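Local structure of 3',5'-nucleoside bisphosphate phosphatase (Chromobacterium violaceum, 2YB1) at residues L100-Q105 / V166-A171; L205-Q210 / D237-Y242; L17-V22 / L45-A50. The protein hydrolyses the 3'-phosphate of nucleoside 3',5'-bisphosphates to give nucleoside 5'-phosphates and orthophosphate, using three manganese ions per subunit. All coordinates share one frame; numbering follows the deposited sequence.

Contact 1. Residues L100-Q105 / V166-A171; sequences LERARQ and VSHQWA. With AMP (adenosine monophosphate), chain E.
The 5'-phosphate pocket of the nucleotide site shows how a helical arginine is aimed by a loop: Arg102 reaches past Val166, His168 and Trp170 to the phosphate of AMP. Its CG stands anti to the backbone N (chi1 171°) and the chain runs extended to NE, which carries the guanidinium clear of the helix. Two nitrogens take two phosphate oxygens, NH1 giving O3P of AMP a nearly straight bond of 2.8 Å (168°) and NH2 giving O1P a more bent one of 2.9 Å. Over one face of the guanidinium lies the rim of Trp170, with CZ2 3.6 Å from Arg102 CZ; the planes stand 77° apart, so the indole meets the cation edge-on. Nearer the backbone, Arg102 CD makes an off-centre CH-pi contact with the His168 ring. A water accepts from Arg102 NH2 and donates to Val166 O, tying the guanidinium to the loop backbone, while Val166 CG1 touches Gln105 OE1 at 3.7 Å. Arg99, Arg134 and Thr135 also bind AMP. Helix 99-112 packs through Leu100 and Ala103 on helix 118-123, and the loop leads to helix 173-182, Trp170 resting on Ile95 of helix 86-96, its backbone N hydrogen-bonded to Ser68 OG of strand 59-69.

Contact 2. Residues L205-Q210 / D237-Y242; sequences LILDFQ and DRHGLY
His239 lies against helix 199-211 with Ile206 CG2 over one face of its ring, at the Schellman motif where helix 226-239 gives way to strand 242-246 of the PHP domain's TIM-barrel-like fold. Ile206 CG2 sits 3.9 Å from the His239 ring centroid, a CH-pi contact offset toward the rim, and Leu207 CD2 approaches CE1 of the same imidazole at 3.7 Å. Leu241, just past the turn, adds apolar contacts: its CD1 meets Ile206 CG2 at 3.8 Å, and its CD2 comes to the edge of the Phe209 ring.

The polar half of the contact belongs to Gln210. Its CG is anti to the carbonyl carbon (chi1 -73°) and the chain extends beyond it, which brings the amide to His239, its plane almost perpendicular to the imidazole (88°). Gln210 NE2 donates to His239 O, the backbone carbonyl just before Gly240, at 2.8 Å in a bent bond, the donor tilted out of the carbonyl plane. A side chain of one helix thus grips the turn that follows the next.

Further out, Gly240 supplies the positive phi (69°) that lets the chain leave the helix. The other end of the imidazole is held too, His239 NE2 being hydrogen-bonded to Glu203, which also forms a salt bridge with Arg238. Phe209 and Ile206 continue inward onto strand 186-189, and Tyr242 pairs through its backbone with Gln215 and Ile217. A water in the plane of the imidazole links His239 and Gln210, lying 2.8 Å from His239 ND1 and donating to Gln210 OE1 at 2.9 Å.

Contact 3. Residues L17-V22 / L45-A50; sequences LTPTEV and LAEAAA
A fully stretched side chain (chi1 179°) carries the Glu47 carboxylate from helix 45-54 to the first turn of helix 19-27, where Thr20 holds OG1 opposite its own carbonyl carbon (chi1 -68°), turned to Glu47 OE2. That oxygen takes two bonds from one residue: Thr20 OG1 donates to Glu47 OE2 at 2.8 Å from the anti side, close to the carboxylate plane, and Thr20 N donates to it at 3.0 Å from well above the plane. Both donors lie at the helix's N-terminal end, whose dipole would probably favour the negative charge.

Pro19 packs between the glutamate chain and Ala48. Its CB lies 3.6 Å from Glu47 CD, the ring crossing the glutamate chain at about a right angle, and Pro19 CB reaches Ala48 CB at 4.2 Å. The small alanine allows a close approach, with Pro19 CA and Ala48 CA 4.9 Å apart.

Thr18 is the N-cap: Glu21 N donates to Thr18 OG1 at 3.1 Å, and Thr18 N returns a bond to Glu21 OE1. This reciprocal pair is a capping box, here opening the helix that follows the metal-binding loop, with His7, His9 and Asp14, after strand 4-5 of the PHP domain.

How the contacts relate
The three contacts are separate, none touching another, and they differ in their distance from the chemistry. Contact 1 holds the ligand itself: its Arg102 grips the 5'-phosphate, which the reaction retains, and the side chain of its Trp170 lies about 11 Å from a manganese ion. Contacts 2 and 3 join consecutive helices on opposite sides of the chain's centre, their own centres about 31 Å apart. Each is nevertheless within about 10 Å of a metal ligand, side chain to side chain: Phe209 from His75 at about 10 Å, Pro19 from His9 at about 9 Å. Contacts 1 and 2 approach to about 10 Å between nearest atoms, while contact 3 stays about 17 Å from either, again between nearest atoms.

Contact 1. Residues L100-Q105 / V166-A171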
loop_
_atom_site.group_PDB
_atom_site.type_symbol
_atom_site.label_atom_id
_atom_site.label_comp_id
_atom_site.label_asym_id
_atom_site.label_seq_id
_atom_site.Cartn_x
_atom_site.Cartn_y
_atom_site.Cartn_z
ATOM N N LEU A 100 17.026 5.507 -0.271
ATOM C CA LEU A 100 18.193 5.248 0.579
ATOM C C LEU A 100 18.815 6.532 1.132
ATOM O O LEU A 100 19.131 6.623 2.326
ATOM C CB LEU A 100 19.253 4.437 -0.184
ATOM C CG LEU A 100 19.260 2.952 0.182
ATOM C CD1 LEU A 100 20.103 2.137 -0.806
ATOM C CD2 LEU A 100 19.743 2.759 1.620
ATOM N N GLU A 101 19.006 7.510 0.247
ATOM C CA GLU A 101 19.525 8.821 0.626
ATOM C C GLU A 101 18.665 9.461 1.732
ATOM O O GLU A 101 19.178 9.937 2.744
ATOM C CB GLU A 101 19.561 9.711 -0.621
ATOM C CG GLU A 101 19.828 11.187 -0.388
ATOM C CD GLU A 101 19.723 11.997 -1.686
ATOM O OE1 GLU A 101 18.725 11.820 -2.436
ATOM O OE2 GLU A 101 20.632 12.817 -1.951
ATOM N N ARG A 102 17.352 9.468 1.527
ATOM C CA ARG A 102 16.424 10.008 2.512
ATOM C C ARG A 102 16.559 9.291 3.855
ATOM O O ARG A 102 16.484 9.916 4.925
ATOM C CB ARG A 102 14.999 9.866 1.985
ATOM C CG ARG A 102 13.865 10.191 2.962
ATOM C CD ARG A 102 12.543 9.936 2.211
ATOM N NE ARG A 102 11.317 10.120 2.993
ATOM C CZ ARG A 102 10.584 9.122 3.485
ATOM N NH1 ARG A 102 10.961 7.852 3.302
ATOM N NH2 ARG A 102 9.466 9.395 4.154
ATOM N N ALA A 103 16.748 7.976 3.796
ATOM C CA ALA A 103 16.888 7.172 5.012
ATOM C C ALA A 103 18.154 7.490 5.805
ATOM O O ALA A 103 18.123 7.533 7.030
ATOM C CB ALA A 103 16.825 5.673 4.685
ATOM N N ARG A 104 19.276 7.689 5.117
ATOM C CA ARG A 104 20.506 8.053 5.819
ATOM C C ARG A 104 20.316 9.389 6.553
ATOM O O ARG A 104 20.789 9.580 7.674
ATOM C CB ARG A 104 21.689 8.119 4.847
ATOM C CG ARG A 104 21.961 6.805 4.121
ATOM C CD ARG A 104 23.226 6.894 3.264
ATOM N NE ARG A 104 23.308 5.775 2.327
ATOM C CZ ARG A 104 22.927 5.829 1.055
ATOM N NH1 ARG A 104 22.433 6.963 0.556
ATOM N NH2 ARG A 104 23.032 4.749 0.277
ATOM N N GLN A 105 19.603 10.300 5.910
ATOM C CA GLN A 105 19.273 11.599 6.482
ATOM C C GLN A 105 18.312 11.481 7.682
ATOM O O GLN A 105 18.467 12.185 8.684
ATOM C CB GLN A 105 18.693 12.509 5.383
ATOM C CG GLN A 105 19.725 12.880 4.309
ATOM C CD GLN A 105 19.122 13.519 3.064
ATOM O OE1 GLN A 105 17.905 13.606 2.918
ATOM N NE2 GLN A 105 19.985 13.955 2.151
ATOM N N VAL A 166 11.936 13.571 7.000
ATOM C CA VAL A 166 12.610 14.305 5.941
ATOM C C VAL A 166 11.603 14.427 4.801
ATOM O O VAL A 166 11.169 13.424 4.250
ATOM C CB VAL A 166 13.889 13.562 5.465
ATOM C CG1 VAL A 166 14.529 14.279 4.266
ATOM C CG2 VAL A 166 14.893 13.411 6.623
ATOM N N SER A 167 11.184 15.648 4.488
ATOM C CA SER A 167 10.206 15.835 3.423
ATOM C C SER A 167 10.789 15.307 2.126
ATOM O O SER A 167 12.002 15.373 1.905
ATOM C CB SER A 167 9.831 17.313 3.271
ATOM O OG SER A 167 9.328 17.815 4.497
ATOM N N HIS A 168 9.931 14.750 1.282
ATOM C CA HIS A 168 10.402 14.152 0.043
ATOM C C HIS A 168 9.301 14.210 -0.994
ATOM O O HIS A 168 8.134 14.012 -0.665
ATOM C CB HIS A 168 10.785 12.693 0.289
ATOM C CG HIS A 168 11.530 12.074 -0.845
ATOM N ND1 HIS A 168 12.833 12.404 -1.144
ATOM C CD2 HIS A 168 11.155 11.153 -1.763
ATOM C CE1 HIS A 168 13.233 11.707 -2.192
ATOM N NE2 HIS A 168 12.233 10.941 -2.590
ATOM N N GLN A 169 9.666 14.460 -2.245
ATOM C CA GLN A 169 8.662 14.475 -3.308
ATOM C C GLN A 169 8.577 13.126 -4.021
ATOM O O GLN A 169 9.556 12.641 -4.587
ATOM C CB GLN A 169 8.904 15.613 -4.306
ATOM C CG GLN A 169 7.866 15.632 -5.427
ATOM C CD GLN A 169 7.834 16.933 -6.211
ATOM O OE1 GLN A 169 8.333 17.006 -7.337
ATOM N NE2 GLN A 169 7.222 17.961 -5.627
ATOM N N TRP A 170 7.401 12.514 -3.957
ATOM C CA TRP A 170 7.134 11.234 -4.610
ATOM C C TRP A 170 6.539 11.464 -6.002
ATOM O O TRP A 170 6.712 12.541 -6.579
ATOM C CB TRP A 170 6.240 10.346 -3.737
ATOM C CG TRP A 170 6.719 10.230 -2.320
ATOM C CD1 TRP A 170 6.213 10.876 -1.229
ATOM C CD2 TRP A 170 7.812 9.431 -1.843
ATOM N NE1 TRP A 170 6.913 10.518 -0.097
ATOM C CE2 TRP A 170 7.898 9.633 -0.446
ATOM C CE3 TRP A 170 8.711 8.548 -2.455
ATOM C CZ2 TRP A 170 8.850 8.983 0.353
ATOM C CZ3 TRP A 170 9.668 7.909 -1.658
ATOM C CH2 TRP A 170 9.723 8.133 -0.271
ATOM N N ALA A 171 5.899 10.447 -6.571
ATOM C CA ALA A 171 5.321 10.581 -7.910
ATOM C C ALA A 171 4.225 11.639 -7.942
ATOM O O ALA A 171 3.645 11.978 -6.915
ATOM C CB ALA A 171 4.761 9.248 -8.384
HETATM P P AMP E . 7.823 5.873 3.849
HETATM O O1P AMP E . 7.442 7.304 4.167
HETATM O O2P AMP E . 7.174 5.500 2.534
HETATM O O3P AMP E . 9.316 5.699 3.981
HETATM O "O5'" AMP E . 7.095 5.096 5.034
HETATM C "C5'" AMP E . 5.681 5.096 5.137
HETATM C "C4'" AMP E . 5.174 3.862 5.833
HETATM O "O4'" AMP E . 5.302 4.030 7.263
HETATM C "C3'" AMP E . 3.698 3.550 5.626
HETATM O "O3'" AMP E . 3.454 2.853 4.414
HETATM C "C2'" AMP E . 3.330 2.748 6.872
HETATM O "O2'" AMP E . 3.685 1.381 6.709
HETATM C "C1'" AMP E . 4.246 3.364 7.931
HETATM N N9 AMP E . 3.532 4.344 8.768
HETATM C C8 AMP E . 3.344 5.652 8.489
HETATM N N7 AMP E . 2.625 6.250 9.481
HETATM C C5 AMP E . 2.336 5.311 10.404
HETATM C C6 AMP E . 1.615 5.258 11.698
HETATM N N6 AMP E . 1.031 6.364 12.214
HETATM N N1 AMP E . 1.561 4.066 12.341
HETATM C C2 AMP E . 2.132 2.951 11.843
HETATM N N3 AMP E . 2.800 2.925 10.673
HETATM C C4 AMP E . 2.935 4.054 9.928
HETATM O O HOH W 1 8.926 12.056 3.260
#

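Contact 2. Residues L205-Q210 / D237-Y242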
loop_
_atom_site.group_PDB
_atom_site.type_symbol
_atom_site.label_atom_id
_atom_site.label_comp_id
_atom_site.label_asym_id
_atom_site.label_seq_id
_atom_site.Cartn_x
_atom_site.Cartn_y
_atom_site.Cartn_z
ATOM N N LEU A 205 -9.357 15.762 -4.383
ATOM C CA LEU A 205 -8.467 14.639 -4.670
ATOM C C LEU A 205 -9.118 13.644 -5.635
ATOM O O LEU A 205 -8.490 13.219 -6.609
ATOM C CB LEU A 205 -8.054 13.929 -3.376
ATOM C CG LEU A 205 -7.237 12.644 -3.556
ATOM C CD1 LEU A 205 -5.925 12.905 -4.341
ATOM C CD2 LEU A 205 -6.944 11.993 -2.199
ATOM N N ILE A 206 -10.370 13.272 -5.358
ATOM C CA ILE A 206 -11.129 12.379 -6.240
ATOM C C ILE A 206 -11.268 12.921 -7.671
ATOM O O ILE A 206 -11.024 12.198 -8.641
ATOM C CB ILE A 206 -12.528 12.052 -5.668
ATOM C CG1 ILE A 206 -12.394 11.172 -4.407
ATOM C CG2 ILE A 206 -13.402 11.378 -6.733
ATOM C CD1 ILE A 206 -13.702 10.912 -3.704
ATOM N N LEU A 207 -11.658 14.186 -7.801
ATOM C CA LEU A 207 -11.780 14.807 -9.121
ATOM C C LEU A 207 -10.456 14.788 -9.895
ATOM O O LEU A 207 -10.429 14.432 -11.072
ATOM C CB LEU A 207 -12.310 16.237 -8.996
ATOM C CG LEU A 207 -13.752 16.303 -8.490
ATOM C CD1 LEU A 207 -14.274 17.733 -8.503
ATOM C CD2 LEU A 207 -14.649 15.389 -9.341
ATOM N N ASP A 208 -9.364 15.164 -9.232
ATOM C CA ASP A 208 -8.032 15.097 -9.837
ATOM C C ASP A 208 -7.669 13.651 -10.225
ATOM O O ASP A 208 -7.112 13.382 -11.296
ATOM C CB ASP A 208 -6.985 15.623 -8.844
ATOM C CG ASP A 208 -6.984 17.141 -8.729
ATOM O OD1 ASP A 208 -7.883 17.794 -9.302
ATOM O OD2 ASP A 208 -6.068 17.679 -8.068
ATOM N N PHE A 209 -7.974 12.730 -9.314
ATOM C CA PHE A 209 -7.710 11.297 -9.479
ATOM C C PHE A 209 -8.436 10.766 -10.724
ATOM O O PHE A 209 -7.838 10.146 -11.611
ATOM C CB PHE A 209 -8.156 10.583 -8.188
ATOM C CG PHE A 209 -8.109 9.084 -8.248
ATOM C CD1 PHE A 209 -6.885 8.402 -8.238
ATOM C CD2 PHE A 209 -9.282 8.348 -8.239
ATOM C CE1 PHE A 209 -6.846 7.007 -8.265
ATOM C CE2 PHE A 209 -9.253 6.950 -8.261
ATOM C CZ PHE A 209 -8.034 6.280 -8.273
ATOM N N GLN A 210 -9.732 11.022 -10.794
ATOM C CA GLN A 210 -10.519 10.646 -11.966
ATOM C C GLN A 210 -10.019 11.277 -13.272
ATOM O O GLN A 210 -9.883 10.580 -14.283
ATOM C CB GLN A 210 -11.988 10.978 -11.742
ATOM C CG GLN A 210 -12.670 10.033 -10.770
ATOM C CD GLN A 210 -14.163 10.277 -10.691
ATOM O OE1 GLN A 210 -14.599 11.344 -10.257
ATOM N NE2 GLN A 210 -14.955 9.292 -11.116
ATOM N N ASP A 237 -19.795 6.562 -4.312
ATOM C CA ASP A 237 -21.037 6.493 -5.080
ATOM C C ASP A 237 -21.298 7.779 -5.876
ATOM O O ASP A 237 -21.745 7.719 -7.024
ATOM C CB ASP A 237 -22.232 6.161 -4.182
ATOM C CG ASP A 237 -23.498 5.932 -4.980
ATOM O OD1 ASP A 237 -23.549 4.927 -5.722
ATOM O OD2 ASP A 237 -24.429 6.762 -4.885
ATOM N N ARG A 238 -21.016 8.935 -5.276
ATOM C CA ARG A 238 -21.267 10.217 -5.944
ATOM C C ARG A 238 -20.416 10.367 -7.195
ATOM O O ARG A 238 -20.796 11.059 -8.138
ATOM C CB ARG A 238 -20.976 11.393 -5.010
ATOM C CG ARG A 238 -21.791 11.417 -3.735
ATOM C CD ARG A 238 -21.354 12.567 -2.830
ATOM N NE ARG A 238 -21.695 13.871 -3.396
ATOM C CZ ARG A 238 -20.883 14.591 -4.166
ATOM N NH1 ARG A 238 -19.675 14.135 -4.469
ATOM N NH2 ARG A 238 -21.279 15.769 -4.635
ATOM N N HIS A 239 -19.232 9.770 -7.177
ATOM C CA HIS A 239 -18.329 9.872 -8.321
ATOM C C HIS A 239 -18.286 8.648 -9.233
ATOM O O HIS A 239 -17.549 8.622 -10.216
ATOM C CB HIS A 239 -16.948 10.301 -7.843
ATOM C CG HIS A 239 -16.965 11.629 -7.158
ATOM N ND1 HIS A 239 -17.030 12.819 -7.853
ATOM C CD2 HIS A 239 -16.987 11.958 -5.845
ATOM C CE1 HIS A 239 -17.069 13.825 -6.997
ATOM N NE2 HIS A 239 -17.037 13.330 -5.772
ATOM N N GLY A 240 -19.073 7.632 -8.906
ATOM C CA GLY A 240 -19.076 6.412 -9.694
ATOM C C GLY A 240 -17.779 5.633 -9.566
ATOM O O GLY A 240 -17.369 4.963 -10.502
ATOM N N LEU A 241 -17.124 5.727 -8.409
ATOM C CA LEU A 241 -15.905 4.941 -8.159
ATOM C C LEU A 241 -16.236 3.530 -7.685
ATOM O O LEU A 241 -17.204 3.322 -6.942
ATOM C CB LEU A 241 -15.033 5.630 -7.110
ATOM C CG LEU A 241 -14.444 6.993 -7.476
ATOM C CD1 LEU A 241 -13.748 7.609 -6.271
ATOM C CD2 LEU A 241 -13.480 6.840 -8.643
ATOM N N TYR A 242 -15.413 2.570 -8.096
ATOM C CA TYR A 242 -15.512 1.190 -7.624
ATOM C C TYR A 242 -14.820 1.035 -6.273
ATOM O O TYR A 242 -13.792 1.666 -6.018
ATOM C CB TYR A 242 -14.894 0.232 -8.657
ATOM C CG TYR A 242 -15.687 0.248 -9.944
ATOM C CD1 TYR A 242 -16.860 -0.486 -10.061
ATOM C CD2 TYR A 242 -15.289 1.032 -11.022
ATOM C CE1 TYR A 242 -17.611 -0.452 -11.223
ATOM C CE2 TYR A 242 -16.034 1.069 -12.201
ATOM C CZ TYR A 242 -17.196 0.321 -12.289
ATOM O OH TYR A 242 -17.960 0.339 -13.443
HETATM O O HOH W 2 -17.145 12.618 -10.596
#

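Contact 3. Residues L17-V22 / L45-A50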
loop_
_atom_site.group_PDB
_atom_site.type_symbol
_atom_site.label_atom_id
_atom_site.label_comp_id
_atom_site.label_asym_id
_atom_site.label_seq_id
_atom_site.Cartn_x
_atom_site.Cartn_y
_atom_site.Cartn_z
ATOM N N LEU A 17 6.600 -10.379 6.464
ATOM C CA LEU A 17 6.556 -11.733 5.900
ATOM C C LEU A 17 6.975 -11.742 4.437
ATOM O O LEU A 17 6.692 -10.803 3.699
ATOM C CB LEU A 17 5.132 -12.301 6.000
ATOM C CG LEU A 17 4.657 -12.964 7.299
ATOM C CD1 LEU A 17 5.088 -12.189 8.509
ATOM C CD2 LEU A 17 3.147 -13.141 7.282
ATOM N N THR A 18 7.632 -12.810 4.006
ATOM C CA THR A 18 7.947 -12.950 2.589
ATOM C C THR A 18 6.648 -13.090 1.783
ATOM O O THR A 18 5.581 -13.374 2.336
ATOM C CB THR A 18 8.838 -14.181 2.318
ATOM O OG1 THR A 18 8.101 -15.374 2.616
ATOM C CG2 THR A 18 10.114 -14.128 3.178
ATOM N N PRO A 19 6.732 -12.890 0.464
ATOM C CA PRO A 19 5.539 -13.086 -0.364
ATOM C C PRO A 19 4.918 -14.473 -0.131
ATOM O O PRO A 19 3.701 -14.585 -0.025
ATOM C CB PRO A 19 6.086 -12.936 -1.793
ATOM C CG PRO A 19 7.283 -11.980 -1.620
ATOM C CD PRO A 19 7.902 -12.438 -0.324
ATOM N N THR A 20 5.738 -15.523 -0.043
ATOM C CA THR A 20 5.193 -16.858 0.201
ATOM C C THR A 20 4.517 -16.927 1.574
ATOM O O THR A 20 3.397 -17.432 1.705
ATOM C CB THR A 20 6.257 -17.964 0.047
ATOM O OG1 THR A 20 6.638 -18.062 -1.327
ATOM C CG2 THR A 20 5.700 -19.314 0.475
ATOM N N GLU A 21 5.181 -16.390 2.594
ATOM C CA GLU A 21 4.655 -16.465 3.954
ATOM C C GLU A 21 3.340 -15.713 4.123
ATOM O O GLU A 21 2.437 -16.188 4.813
ATOM C CB GLU A 21 5.679 -15.936 4.961
ATOM C CG GLU A 21 6.893 -16.835 5.130
ATOM C CD GLU A 21 7.986 -16.179 5.961
ATOM O OE1 GLU A 21 7.960 -14.941 6.123
ATOM O OE2 GLU A 21 8.869 -16.901 6.449
ATOM N N VAL A 22 3.233 -14.538 3.508
ATOM C CA VAL A 22 2.036 -13.706 3.692
ATOM C C VAL A 22 0.836 -14.317 2.958
ATOM O O VAL A 22 -0.285 -14.326 3.478
ATOM C CB VAL A 22 2.284 -12.210 3.317
ATOM C CG1 VAL A 22 2.426 -12.033 1.812
ATOM C CG2 VAL A 22 1.167 -11.293 3.900
ATOM N N LEU A 45 5.694 -10.028 -6.651
ATOM C CA LEU A 45 4.492 -10.527 -7.330
ATOM C C LEU A 45 4.602 -11.947 -7.911
ATOM O O LEU A 45 3.668 -12.738 -7.764
ATOM C CB LEU A 45 4.002 -9.535 -8.407
ATOM C CG LEU A 45 3.575 -8.163 -7.884
ATOM C CD1 LEU A 45 3.033 -7.293 -9.024
ATOM C CD2 LEU A 45 2.535 -8.310 -6.747
ATOM N N ALA A 46 5.710 -12.269 -8.580
ATOM C CA ALA A 46 5.868 -13.605 -9.174
ATOM C C ALA A 46 5.813 -14.688 -8.101
ATOM O O ALA A 46 5.157 -15.723 -8.273
ATOM C CB ALA A 46 7.177 -13.710 -9.945
ATOM N N GLU A 47 6.509 -14.451 -6.998
ATOM C CA GLU A 47 6.497 -15.395 -5.881
ATOM C C GLU A 47 5.100 -15.498 -5.249
ATOM O O GLU A 47 4.601 -16.603 -4.980
ATOM C CB GLU A 47 7.520 -14.989 -4.820
ATOM C CG GLU A 47 7.540 -15.911 -3.609
ATOM C CD GLU A 47 8.530 -15.469 -2.545
ATOM O OE1 GLU A 47 9.473 -14.714 -2.866
ATOM O OE2 GLU A 47 8.359 -15.885 -1.382
ATOM N N ALA A 48 4.481 -14.351 -4.989
ATOM C CA ALA A 48 3.136 -14.341 -4.414
ATOM C C ALA A 48 2.154 -15.087 -5.316
ATOM O O ALA A 48 1.330 -15.861 -4.833
ATOM C CB ALA A 48 2.650 -12.899 -4.162
ATOM N N ALA A 49 2.240 -14.845 -6.620
ATOM C CA ALA A 49 1.352 -15.509 -7.582
ATOM C C ALA A 49 1.508 -17.030 -7.542
ATOM O O ALA A 49 0.528 -17.777 -7.554
ATOM C CB ALA A 49 1.593 -14.975 -9.009
ATOM N N ALA A 50 2.748 -17.492 -7.500
ATOM C CA ALA A 50 3.009 -18.921 -7.441
ATOM C C ALA A 50 2.473 -19.521 -6.142
ATOM O O ALA A 50 1.904 -20.625 -6.132
ATOM C CB ALA A 50 4.513 -19.196 -7.582
#